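Local coordinates for mannan endo-1,6-alpha-mannosidase (PDB 6RY0), which probably transfers GPI-anchored glycoproteins into the fungal cell wall as a family 76 transglycosidase related to endo-1,6-alpha-mannosidases, at residues E38-L43 and H91-P96; M83-D88 and V395-S400; D173-C176 and L180-Q183; N192-I197 and F226-A231; F298-D301 and E306-C309. All blocks are in the same frame, centred on the assembly; numbering follows the deposited sequence.

Contact 1 of 5, residues E38-L43 and H91-P96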
# COMPACT_ATOMS: atom_id res chain seq x y z
N GLU A 38 -2.70 -20.20 -12.43
CA GLU A 38 -2.06 -21.27 -11.68
C GLU A 38 -0.84 -20.76 -10.91
O GLU A 38 -0.64 -21.12 -9.75
CB GLU A 38 -1.66 -22.43 -12.60
CG GLU A 38 -0.87 -23.54 -11.89
CD GLU A 38 -0.45 -24.69 -12.77
OE1 GLU A 38 -1.29 -25.09 -13.62
OE2 GLU A 38 0.70 -25.21 -12.59
N SER A 39 0.00 -19.97 -11.57
CA SER A 39 1.16 -19.41 -10.89
C SER A 39 0.73 -18.56 -9.69
O SER A 39 1.29 -18.67 -8.60
CB SER A 39 2.00 -18.61 -11.85
OG SER A 39 2.62 -19.48 -12.78
N ALA A 40 -0.27 -17.71 -9.89
CA ALA A 40 -0.76 -16.88 -8.79
C ALA A 40 -1.30 -17.73 -7.65
O ALA A 40 -1.07 -17.39 -6.48
CB ALA A 40 -1.83 -15.92 -9.31
N ARG A 41 -2.00 -18.81 -7.95
CA ARG A 41 -2.52 -19.65 -6.88
C ARG A 41 -1.39 -20.28 -6.07
O ARG A 41 -1.46 -20.34 -4.84
CB ARG A 41 -3.45 -20.71 -7.47
CG ARG A 41 -4.28 -21.39 -6.45
CD ARG A 41 -5.21 -22.41 -7.02
NE ARG A 41 -4.59 -23.73 -7.09
CZ ARG A 41 -4.35 -24.53 -6.05
NH1 ARG A 41 -4.67 -24.18 -4.79
NH2 ARG A 41 -3.74 -25.71 -6.25
N THR A 42 -0.34 -20.71 -6.75
CA THR A 42 0.79 -21.30 -6.03
C THR A 42 1.55 -20.25 -5.24
O THR A 42 1.96 -20.50 -4.09
CB THR A 42 1.70 -22.03 -7.03
OG1 THR A 42 0.94 -22.99 -7.78
CG2 THR A 42 2.87 -22.71 -6.34
N LEU A 43 1.70 -19.06 -5.81
CA LEU A 43 2.33 -17.96 -5.08
C LEU A 43 1.49 -17.57 -3.87
O LEU A 43 2.04 -17.20 -2.81
CB LEU A 43 2.53 -16.77 -6.01
CG LEU A 43 3.64 -16.95 -7.04
CD1 LEU A 43 3.43 -16.01 -8.21
CD2 LEU A 43 4.98 -16.75 -6.41
N HIS A 91 -9.87 -10.52 -6.06
CA HIS A 91 -10.45 -9.67 -7.08
C HIS A 91 -9.92 -10.00 -8.48
O HIS A 91 -10.64 -9.92 -9.46
CB HIS A 91 -10.16 -8.23 -6.69
CG HIS A 91 -10.49 -7.18 -7.69
ND1 HIS A 91 -11.78 -6.87 -8.05
CD2 HIS A 91 -9.70 -6.30 -8.34
CE1 HIS A 91 -11.76 -5.85 -8.89
NE2 HIS A 91 -10.51 -5.48 -9.09
N LEU A 92 -8.62 -10.28 -8.57
CA LEU A 92 -7.93 -10.48 -9.83
C LEU A 92 -8.10 -11.89 -10.37
O LEU A 92 -8.08 -12.11 -11.57
CB LEU A 92 -6.44 -10.17 -9.63
CG LEU A 92 -6.16 -8.67 -9.50
CD1 LEU A 92 -4.85 -8.42 -8.79
CD2 LEU A 92 -6.18 -7.97 -10.83
N THR A 93 -8.21 -12.88 -9.48
CA THR A 93 -8.21 -14.29 -9.87
C THR A 93 -9.55 -14.99 -9.74
O THR A 93 -9.77 -16.00 -10.37
CB THR A 93 -7.18 -15.10 -9.06
OG1 THR A 93 -7.64 -15.23 -7.71
CG2 THR A 93 -5.78 -14.57 -9.16
N GLY A 94 -10.43 -14.47 -8.90
CA GLY A 94 -11.66 -15.14 -8.57
C GLY A 94 -11.54 -16.25 -7.55
O GLY A 94 -12.52 -16.90 -7.25
N ASP A 95 -10.34 -16.48 -7.03
CA ASP A 95 -10.12 -17.55 -6.06
C ASP A 95 -10.44 -17.04 -4.66
O ASP A 95 -9.70 -16.18 -4.17
CB ASP A 95 -8.65 -17.98 -6.12
CG ASP A 95 -8.30 -19.03 -5.11
OD1 ASP A 95 -9.22 -19.60 -4.47
OD2 ASP A 95 -7.08 -19.30 -4.95
N PRO A 96 -11.50 -17.56 -4.01
CA PRO A 96 -11.91 -17.06 -2.69
C PRO A 96 -11.30 -17.86 -1.54
O PRO A 96 -11.73 -17.66 -0.42
CB PRO A 96 -13.43 -17.24 -2.73
CG PRO A 96 -13.56 -18.57 -3.47
CD PRO A 96 -12.47 -18.56 -4.52
O HOH W 1 -6.03 -21.44 -3.71
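Where helix 76-93 runs out against the flank of helix 33-48, T93 and D95 meet A40 and R41. The methyl CG2 of T93 rests lightly on CB of A40 at 4.2 Å. Next to it, the carboxylate of D95 lies across the arginine stem: OD2 is 3.8 Å from R41 CG. The helix ends in an ST turn, in which T93 OG1 accepts from the backbone N of D95 (3.1 Å, N-H...O angle 162°) and also bonds to Y89 O. Between them G94 takes a positive phi of 79°, where a side chain would collide with the carbonyl oxygen of T93. With an alanine here instead of T93, the D95 amide would probably be left without its acceptor and a gap would open beside A40. The charged ends do not meet, R41 NH1 standing 5.4 Å from D95 OD2. In one of its two conformers the arginine chain bends at chi3 (90°), which turns the guanidinium to a water lying in its plane; in that conformer the water is 3.2 Å from NH1 of R41 and donates to OD2 of D95 at 2.7 Å. Y89 OH also bonds OD2, and S97 OG bonds OD1.

Contact 2 of 5, residues M83-D88 and V395-S400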
# COMPACT_ATOMS: atom_id res chain seq x y z
N MET A 83 -2.97 -8.31 4.02
CA MET A 83 -4.41 -8.44 3.87
C MET A 83 -4.85 -7.84 2.55
O MET A 83 -5.62 -8.42 1.80
CB MET A 83 -5.14 -7.79 5.04
CG MET A 83 -4.85 -8.37 6.43
SD MET A 83 -5.19 -10.11 6.71
CE MET A 83 -3.56 -10.82 6.52
N GLY A 84 -4.39 -6.62 2.27
CA GLY A 84 -4.78 -5.98 1.03
C GLY A 84 -4.32 -6.74 -0.20
O GLY A 84 -5.03 -6.83 -1.20
N THR A 85 -3.12 -7.32 -0.14
CA THR A 85 -2.62 -8.13 -1.25
C THR A 85 -3.59 -9.27 -1.58
O THR A 85 -3.84 -9.57 -2.75
CB THR A 85 -1.23 -8.68 -0.94
OG1 THR A 85 -0.33 -7.60 -0.68
CG2 THR A 85 -0.67 -9.45 -2.11
N TYR A 86 -4.17 -9.89 -0.55
CA TYR A 86 -5.10 -10.97 -0.74
C TYR A 86 -6.50 -10.53 -1.14
O TYR A 86 -7.20 -11.26 -1.86
CB TYR A 86 -5.17 -11.92 0.48
CG TYR A 86 -4.01 -12.89 0.48
CD1 TYR A 86 -2.75 -12.53 0.94
CD2 TYR A 86 -4.16 -14.19 -0.01
CE1 TYR A 86 -1.69 -13.39 0.90
CE2 TYR A 86 -3.09 -15.07 -0.05
CZ TYR A 86 -1.86 -14.66 0.40
OH TYR A 86 -0.78 -15.49 0.40
N VAL A 87 -6.93 -9.35 -0.71
CA VAL A 87 -8.15 -8.77 -1.25
C VAL A 87 -8.02 -8.56 -2.76
O VAL A 87 -8.92 -8.89 -3.54
CB VAL A 87 -8.47 -7.45 -0.52
CG1 VAL A 87 -9.61 -6.70 -1.19
CG2 VAL A 87 -8.82 -7.72 0.95
N ASP A 88 -6.87 -8.04 -3.18
CA ASP A 88 -6.58 -7.90 -4.61
C ASP A 88 -6.47 -9.27 -5.30
O ASP A 88 -6.99 -9.44 -6.40
CB ASP A 88 -5.32 -7.08 -4.88
CG ASP A 88 -5.60 -5.65 -5.26
OD1 ASP A 88 -6.73 -5.33 -5.71
OD2 ASP A 88 -4.63 -4.84 -5.14
N VAL A 395 6.05 -10.81 -5.31
CA VAL A 395 5.85 -11.59 -6.52
C VAL A 395 4.37 -11.94 -6.69
O VAL A 395 3.84 -11.88 -7.80
CB VAL A 395 6.74 -12.83 -6.57
CG1 VAL A 395 6.49 -13.60 -7.86
CG2 VAL A 395 8.20 -12.42 -6.45
N LEU A 396 3.69 -12.32 -5.60
CA LEU A 396 2.26 -12.57 -5.66
C LEU A 396 1.51 -11.37 -6.26
O LEU A 396 0.65 -11.51 -7.14
CB LEU A 396 1.72 -12.91 -4.28
CG LEU A 396 0.19 -13.02 -4.15
CD1 LEU A 396 -0.35 -14.11 -5.03
CD2 LEU A 396 -0.17 -13.28 -2.70
N ALA A 397 1.84 -10.17 -5.78
CA ALA A 397 1.23 -8.95 -6.27
C ALA A 397 1.49 -8.74 -7.75
O ALA A 397 0.58 -8.42 -8.52
CB ALA A 397 1.78 -7.77 -5.46
N ALA A 398 2.74 -8.91 -8.17
CA ALA A 398 3.10 -8.67 -9.56
C ALA A 398 2.42 -9.65 -10.50
O ALA A 398 1.93 -9.27 -11.56
CB ALA A 398 4.62 -8.73 -9.74
N VAL A 399 2.40 -10.93 -10.13
CA VAL A 399 1.81 -11.93 -11.01
C VAL A 399 0.30 -11.79 -11.05
O VAL A 399 -0.31 -11.82 -12.12
CB VAL A 399 2.29 -13.34 -10.61
CG1 VAL A 399 1.52 -14.41 -11.39
CG2 VAL A 399 3.78 -13.47 -10.83
N SER A 400 -0.34 -11.62 -9.89
CA SER A 400 -1.79 -11.46 -9.89
C SER A 400 -2.21 -10.27 -10.73
O SER A 400 -3.21 -10.30 -11.46
CB SER A 400 -2.35 -11.29 -8.47
OG SER A 400 -2.03 -12.38 -7.66
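One methyl of L396, CD2, touches the side chains of both T85 and Y86. It lies 3.9 Å from T85 CG2 and 3.8 Å from Y86 CZ, joining two helices through buried side chains in the (α/α)6 barrel known for glycosyl hydrolase family 76. Helices 76-93 and 389-401 run in nearly the same direction here: the short segments make an angle of 22°, their axes 10.1 Å apart at closest approach. Toward the tyrosine the methyl makes an off-centre CH-pi contact, L396 CD2 lying 4.2 Å from the centroid of the Y86 ring and 29° off its normal. The leucine gets there with CG anti to its backbone N (chi1 172°), which carries the branch across the gap. On the threonine, CG2 likewise stands anti to N and faces L396, while OG1 is turned back to bond A81 O. A looser touch, T85 CG2 to A397 CB at 4.5 Å, extends the seam. Farther out, R329 of helix 323-337 packs on T85 and A397, and Y98 meets the Y86 ring edge-to-face. A44 O of helix 33-48 bonds the tyrosine hydroxyl, holding it in place; Y86 OH lies 3.9 Å from L396 CD2.

Contact 3 of 5, residues D173-C176 and L180-Q183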
# COMPACT_ATOMS: atom_id res chain seq x y z
N ASP A 173 -0.76 20.79 12.22
CA ASP A 173 -0.30 21.99 12.87
C ASP A 173 0.41 22.92 11.88
O ASP A 173 0.43 22.66 10.68
CB ASP A 173 0.51 21.66 14.15
CG ASP A 173 1.89 21.08 13.90
OD1 ASP A 173 2.49 21.32 12.84
OD2 ASP A 173 2.41 20.40 14.82
N GLY A 174 0.95 24.03 12.36
CA GLY A 174 1.50 25.04 11.48
C GLY A 174 2.94 24.80 11.09
O GLY A 174 3.45 25.52 10.23
N THR A 175 3.61 23.81 11.67
CA THR A 175 4.97 23.57 11.29
C THR A 175 5.02 23.16 9.81
O THR A 175 4.18 22.41 9.35
CB THR A 175 5.65 22.55 12.20
OG1 THR A 175 5.06 21.25 12.06
CG2 THR A 175 5.58 22.99 13.66
N CYS A 176 6.00 23.66 9.07
CA CYS A 176 6.09 23.42 7.65
C CYS A 176 4.83 23.82 6.90
O CYS A 176 4.58 23.34 5.82
CB CYS A 176 6.46 21.98 7.34
SG CYS A 176 7.92 21.46 8.29
N LEU A 180 1.02 16.06 7.57
CA LEU A 180 1.09 15.10 8.65
C LEU A 180 2.53 14.81 9.03
O LEU A 180 3.42 14.69 8.20
CB LEU A 180 0.46 13.77 8.22
CG LEU A 180 -1.04 13.74 8.01
CD1 LEU A 180 -1.45 12.40 7.44
CD2 LEU A 180 -1.76 13.97 9.30
N ARG A 181 2.70 14.63 10.34
CA ARG A 181 3.88 13.99 10.90
C ARG A 181 3.84 12.49 10.66
O ARG A 181 2.77 11.89 10.51
CB ARG A 181 3.98 14.30 12.40
CG ARG A 181 4.12 15.79 12.69
CD ARG A 181 3.85 16.09 14.15
NE ARG A 181 3.94 17.52 14.46
CZ ARG A 181 5.04 18.12 14.91
NH1 ARG A 181 6.17 17.43 15.04
NH2 ARG A 181 5.01 19.40 15.24
N TRP A 182 5.00 11.88 10.65
CA TRP A 182 5.11 10.45 10.49
C TRP A 182 4.33 9.71 11.56
O TRP A 182 3.57 8.78 11.26
CB TRP A 182 6.58 10.07 10.51
CG TRP A 182 6.88 8.66 10.27
CD1 TRP A 182 6.09 7.71 9.66
CD2 TRP A 182 8.09 8.02 10.57
NE1 TRP A 182 6.77 6.51 9.55
CE2 TRP A 182 7.99 6.68 10.14
CE3 TRP A 182 9.26 8.45 11.20
CZ2 TRP A 182 9.03 5.77 10.31
CZ3 TRP A 182 10.27 7.57 11.36
CH2 TRP A 182 10.16 6.24 10.94
N GLN A 183 4.58 10.07 12.82
CA GLN A 183 4.01 9.39 13.97
C GLN A 183 2.76 10.05 14.51
O GLN A 183 2.58 11.26 14.39
CB GLN A 183 5.06 9.31 15.06
CG GLN A 183 6.32 8.55 14.65
CD GLN A 183 6.01 7.09 14.32
OE1 GLN A 183 5.39 6.39 15.11
NE2 GLN A 183 6.31 6.67 13.09
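D173, the first residue of the segment, makes a salt bridge to R181, and the arginine grips it side-on, two nitrogens to a single oxygen. R181 NH2 reaches the syn lone pair of D173 OD2 at 2.8 Å along a fairly straight bond (163°), whereas R181 NE meets the same OD2 from above the carboxylate plane at 3.3 Å. OD2 lies exactly in the guanidinium plane, yet the two flat groups stand almost perpendicular, 86° apart. The aspartate is folded back over its own chain, CG sitting between the backbone N and the carbonyl carbon (chi1 72°), which brings OD1 over the residues that follow. After G174 comes T175, whose backbone N donates to D173 OD1 at 3.0 Å to close an Asx turn. T175 OG1 donates to the syn lone pair of the same OD1 at 2.7 Å, and passes R181 NH2 at 3.7 Å without bonding it. With K194 NZ also bound to OD1, the carboxylate is held at both oxygens, and its rotation is probably well fixed. C176 ends the segment in a disulfide with C252. R181 uses its remaining terminal nitrogen, NH1, on Y191 O. Both segments belong to the connection between helix 155-167 and strand 193-195, and the arginine packs against K194 of that strand and V248 of the loop beyond strand 245-247.

Contact 4 of 5, residues N192-I197 and F226-A231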
# COMPACT_ATOMS: atom_id res chain seq x y z
N ASN A 192 8.87 14.26 14.84
CA ASN A 192 9.42 15.46 14.21
C ASN A 192 9.68 15.34 12.71
O ASN A 192 10.13 16.30 12.10
CB ASN A 192 10.72 15.87 14.92
CG ASN A 192 11.85 14.85 14.74
OD1 ASN A 192 11.64 13.67 14.55
ND2 ASN A 192 13.07 15.33 14.80
N TYR A 193 9.40 14.18 12.12
CA TYR A 193 9.64 13.95 10.70
C TYR A 193 8.30 14.01 9.97
O TYR A 193 7.41 13.19 10.22
CB TYR A 193 10.29 12.58 10.51
CG TYR A 193 10.86 12.27 9.15
CD1 TYR A 193 11.74 13.14 8.51
CD2 TYR A 193 10.62 11.04 8.52
CE1 TYR A 193 12.30 12.81 7.28
CE2 TYR A 193 11.19 10.72 7.30
CZ TYR A 193 12.04 11.60 6.69
OH TYR A 193 12.64 11.32 5.47
N LYS A 194 8.15 14.98 9.08
CA LYS A 194 6.97 15.04 8.22
C LYS A 194 7.37 14.39 6.91
O LYS A 194 8.18 14.94 6.16
CB LYS A 194 6.47 16.47 8.03
CG LYS A 194 5.80 17.04 9.28
CD LYS A 194 5.09 18.35 9.10
CE LYS A 194 4.20 18.60 10.29
NZ LYS A 194 3.34 19.82 10.13
N ASN A 195 6.86 13.20 6.66
CA ASN A 195 7.33 12.43 5.57
C ASN A 195 6.29 12.22 4.49
O ASN A 195 5.09 12.39 4.68
CB ASN A 195 7.95 11.13 6.02
CG ASN A 195 7.04 10.22 6.75
OD1 ASN A 195 5.87 10.53 7.03
ND2 ASN A 195 7.55 9.06 7.07
N THR A 196 6.79 11.87 3.31
CA THR A 196 5.91 11.66 2.19
C THR A 196 4.91 10.57 2.45
O THR A 196 3.73 10.76 2.16
CB THR A 196 6.72 11.39 0.93
OG1 THR A 196 7.54 12.54 0.74
CG2 THR A 196 5.82 11.13 -0.25
N ILE A 197 5.34 9.42 2.96
CA ILE A 197 4.44 8.28 2.97
C ILE A 197 3.20 8.54 3.85
O ILE A 197 2.09 8.14 3.48
CB ILE A 197 5.15 6.96 3.33
CG1 ILE A 197 4.21 5.77 3.15
CG2 ILE A 197 5.76 6.99 4.75
CD1 ILE A 197 3.78 5.55 1.79
N PHE A 226 -1.97 17.06 -1.38
CA PHE A 226 -1.11 16.98 -2.55
C PHE A 226 -0.39 18.30 -2.79
O PHE A 226 0.81 18.35 -3.05
CB PHE A 226 -1.92 16.59 -3.78
CG PHE A 226 -1.04 16.23 -4.94
CD1 PHE A 226 -0.56 17.21 -5.79
CD2 PHE A 226 -0.69 14.90 -5.20
CE1 PHE A 226 0.27 16.85 -6.86
CE2 PHE A 226 0.12 14.55 -6.24
CZ PHE A 226 0.59 15.52 -7.05
N ASP A 227 -1.15 19.40 -2.69
CA ASP A 227 -0.56 20.70 -2.92
C ASP A 227 0.51 21.02 -1.89
O ASP A 227 1.50 21.69 -2.20
CB ASP A 227 -1.64 21.76 -2.99
CG ASP A 227 -2.46 21.68 -4.30
OD1 ASP A 227 -2.11 20.91 -5.23
OD2 ASP A 227 -3.48 22.37 -4.36
N TRP A 228 0.33 20.54 -0.66
CA TRP A 228 1.34 20.68 0.37
C TRP A 228 2.61 19.89 0.02
O TRP A 228 3.71 20.40 0.12
CB TRP A 228 0.78 20.27 1.75
CG TRP A 228 1.80 20.41 2.82
CD1 TRP A 228 2.11 21.56 3.50
CD2 TRP A 228 2.72 19.40 3.28
NE1 TRP A 228 3.16 21.33 4.35
CE2 TRP A 228 3.56 20.02 4.23
CE3 TRP A 228 2.90 18.05 3.00
CZ2 TRP A 228 4.56 19.34 4.88
CZ3 TRP A 228 3.90 17.36 3.67
CH2 TRP A 228 4.72 18.01 4.57
N LEU A 229 2.44 18.63 -0.38
CA LEU A 229 3.57 17.81 -0.79
C LEU A 229 4.37 18.47 -1.92
O LEU A 229 5.60 18.37 -1.99
CB LEU A 229 3.09 16.44 -1.22
CG LEU A 229 2.75 15.47 -0.09
CD1 LEU A 229 2.02 14.25 -0.63
CD2 LEU A 229 4.00 15.06 0.68
N TYR A 230 3.64 19.09 -2.85
CA TYR A 230 4.30 19.80 -3.94
C TYR A 230 5.00 21.03 -3.39
O TYR A 230 6.18 21.25 -3.66
CB TYR A 230 3.29 20.15 -5.05
CG TYR A 230 3.96 20.62 -6.31
CD1 TYR A 230 4.53 19.71 -7.18
CD2 TYR A 230 4.03 21.96 -6.62
CE1 TYR A 230 5.18 20.12 -8.33
CE2 TYR A 230 4.67 22.38 -7.79
CZ TYR A 230 5.23 21.45 -8.63
OH TYR A 230 5.90 21.81 -9.78
N ALA A 231 4.30 21.85 -2.61
CA ALA A 231 4.89 23.09 -2.11
C ALA A 231 6.15 22.85 -1.29
O ALA A 231 7.15 23.53 -1.48
CB ALA A 231 3.85 23.87 -1.29
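W228 and L229, neighbours on the last turns of helix 216-231, reach across to K194 and T196. The indole of W228 extends with CG anti to the backbone N (chi1 180°) and presents its far corner: CH2 lies 4.2 Å from K194 CB, approached obliquely. At the other end of the ring system W228 NE1 is hydrogen-bonded to C176 O, so the indole bridges from the strand to the preceding loop. L229, the next residue, sends its branch CD2 to T196, 4.2 Å from CA and 4.3 Å from OG1. The hydroxyl is hydrogen-bonded to Y243 O, and L229 also packs on L267 of helix 261-278. K194 gives only the base of its chain to the tryptophan. Beyond CG it is extended, carrying the buried ammonium to the carboxylate of D173, with which it makes a salt bridge, and to the carbonyl oxygens of T175, G178 and G179. N195 is the N-cap of helix 196-213, its OD1 capping a backbone N farther along. The contact therefore sets the beginning of helix 196-213 beside the end of helix 216-231, as in an α-α hairpin with a very short connection, in keeping with the (α/α)6 fold of glycosyl hydrolase family 76.

Contact 5 of 5, residues F298-D301 and E306-C309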
# COMPACT_ATOMS: atom_id res chain seq x y z
N PHE A 298 12.43 4.11 -11.58
CA PHE A 298 12.30 2.81 -10.90
C PHE A 298 12.31 1.63 -11.83
O PHE A 298 12.45 0.51 -11.35
CB PHE A 298 11.04 2.76 -10.04
CG PHE A 298 11.11 3.72 -8.89
CD1 PHE A 298 11.95 3.46 -7.82
CD2 PHE A 298 10.38 4.89 -8.90
CE1 PHE A 298 12.05 4.36 -6.78
CE2 PHE A 298 10.47 5.78 -7.87
CZ PHE A 298 11.33 5.52 -6.81
N PHE A 299 12.17 1.81 -13.13
CA PHE A 299 12.17 0.69 -14.05
C PHE A 299 13.47 0.69 -14.80
O PHE A 299 13.85 1.65 -15.45
CB PHE A 299 10.94 0.74 -14.97
CG PHE A 299 9.69 0.35 -14.24
CD1 PHE A 299 8.99 1.27 -13.48
CD2 PHE A 299 9.23 -0.95 -14.26
CE1 PHE A 299 7.84 0.90 -12.78
CE2 PHE A 299 8.10 -1.33 -13.57
CZ PHE A 299 7.40 -0.42 -12.82
N LYS A 300 14.21 -0.41 -14.67
CA LYS A 300 15.53 -0.58 -15.26
C LYS A 300 15.45 -1.73 -16.23
O LYS A 300 15.19 -2.87 -15.85
CB LYS A 300 16.53 -0.85 -14.16
CG LYS A 300 16.66 0.41 -13.33
CD LYS A 300 17.81 0.49 -12.40
CE LYS A 300 17.76 1.72 -11.56
NZ LYS A 300 17.99 2.95 -12.37
N ASP A 301 15.61 -1.42 -17.51
CA ASP A 301 15.39 -2.42 -18.54
C ASP A 301 14.07 -3.16 -18.32
O ASP A 301 14.01 -4.38 -18.45
CB ASP A 301 16.57 -3.42 -18.62
CG ASP A 301 17.99 -2.72 -18.69
OD1 ASP A 301 18.13 -1.72 -19.41
OD2 ASP A 301 18.98 -3.17 -18.06
N GLU A 306 14.39 -1.16 -6.54
CA GLU A 306 14.26 -0.33 -5.34
C GLU A 306 15.53 0.50 -5.16
O GLU A 306 16.46 0.12 -4.44
CB GLU A 306 13.94 -1.18 -4.11
CG GLU A 306 13.38 -0.36 -2.96
CD GLU A 306 12.13 0.40 -3.37
OE1 GLU A 306 11.20 -0.29 -3.86
OE2 GLU A 306 12.10 1.63 -3.24
N ILE A 307 15.58 1.65 -5.85
CA ILE A 307 16.83 2.38 -6.02
C ILE A 307 17.58 2.69 -4.71
O ILE A 307 18.79 2.68 -4.78
CB ILE A 307 16.81 3.52 -7.08
CG1 ILE A 307 15.74 4.49 -6.71
CG2 ILE A 307 16.60 2.99 -8.51
CD1 ILE A 307 15.40 5.55 -7.78
N PRO A 308 16.93 2.98 -3.56
CA PRO A 308 17.76 3.31 -2.41
C PRO A 308 18.52 2.16 -1.80
O PRO A 308 19.42 2.43 -1.00
CB PRO A 308 16.76 3.88 -1.39
CG PRO A 308 15.59 4.32 -2.23
CD PRO A 308 15.51 3.25 -3.28
N CYS A 309 18.17 0.92 -2.10
CA CYS A 309 18.78 -0.21 -1.41
C CYS A 309 19.15 -1.40 -2.26
O CYS A 309 20.02 -2.14 -1.85
CB CYS A 309 17.91 -0.63 -0.22
SG CYS A 309 16.29 -1.33 -0.65
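I307 makes both apolar touches, one branch on F298 and the other on K300. Its longer arm lies against the phenylalanine: I307 CD1 is 3.7 Å from F298 CE1, and CG1 is equally close. The arm comes at the ring obliquely, and the two side chains cross at about a right angle. Isoleucine CG1 sits between the backbone N and the carbonyl carbon (chi1 58°), which puts I307 CG2 beside the backbone N, 3.5 Å from K300 CE. The K300 chain, extended until its last bend (chi4 -69°), passes its aliphatic part across this methyl. Were I307 cut back to an alanine, CE1 of F298 would probably lose its packing partner and the end of K300 would be freer to turn. Of the polar groups, E306 only grazes the ring, OE2 standing 4.5 Å from F298 CE1, and OE1 bonds S261 OG of helix 261-278. In the backbone, C309 N donates to E306 O at 3.0 Å, and C309 is in a disulfide with C316. The whole closes over the β-hairpin of strands 299-300 and 303-304: F298, just before it, and its first strand are packed by the chain leaving the second.

The contacts form two neighbouring pairs and a separate one. Contacts 1 and 2 share helix 76-93, centres 9 Å apart, and join where A40 O lies 3.7 Å from L396 CD1. Contacts 3 and 4, also 9 Å apart, are linked by a probable hydrogen bond from W182 N to Y193 O (2.8 Å). The pairs sit on opposite sides of the chain's centre, the centres of contacts 1 and 3 being about 40 Å apart. Contact 5 is about 20 Å from contact 2, centre to centre. D73 and H385, shortly before the two helices of contact 2, bind the calcium ion. D129, a ligand of a second calcium site empty in this model, lies about 11 Å from R181, side chain to side chain.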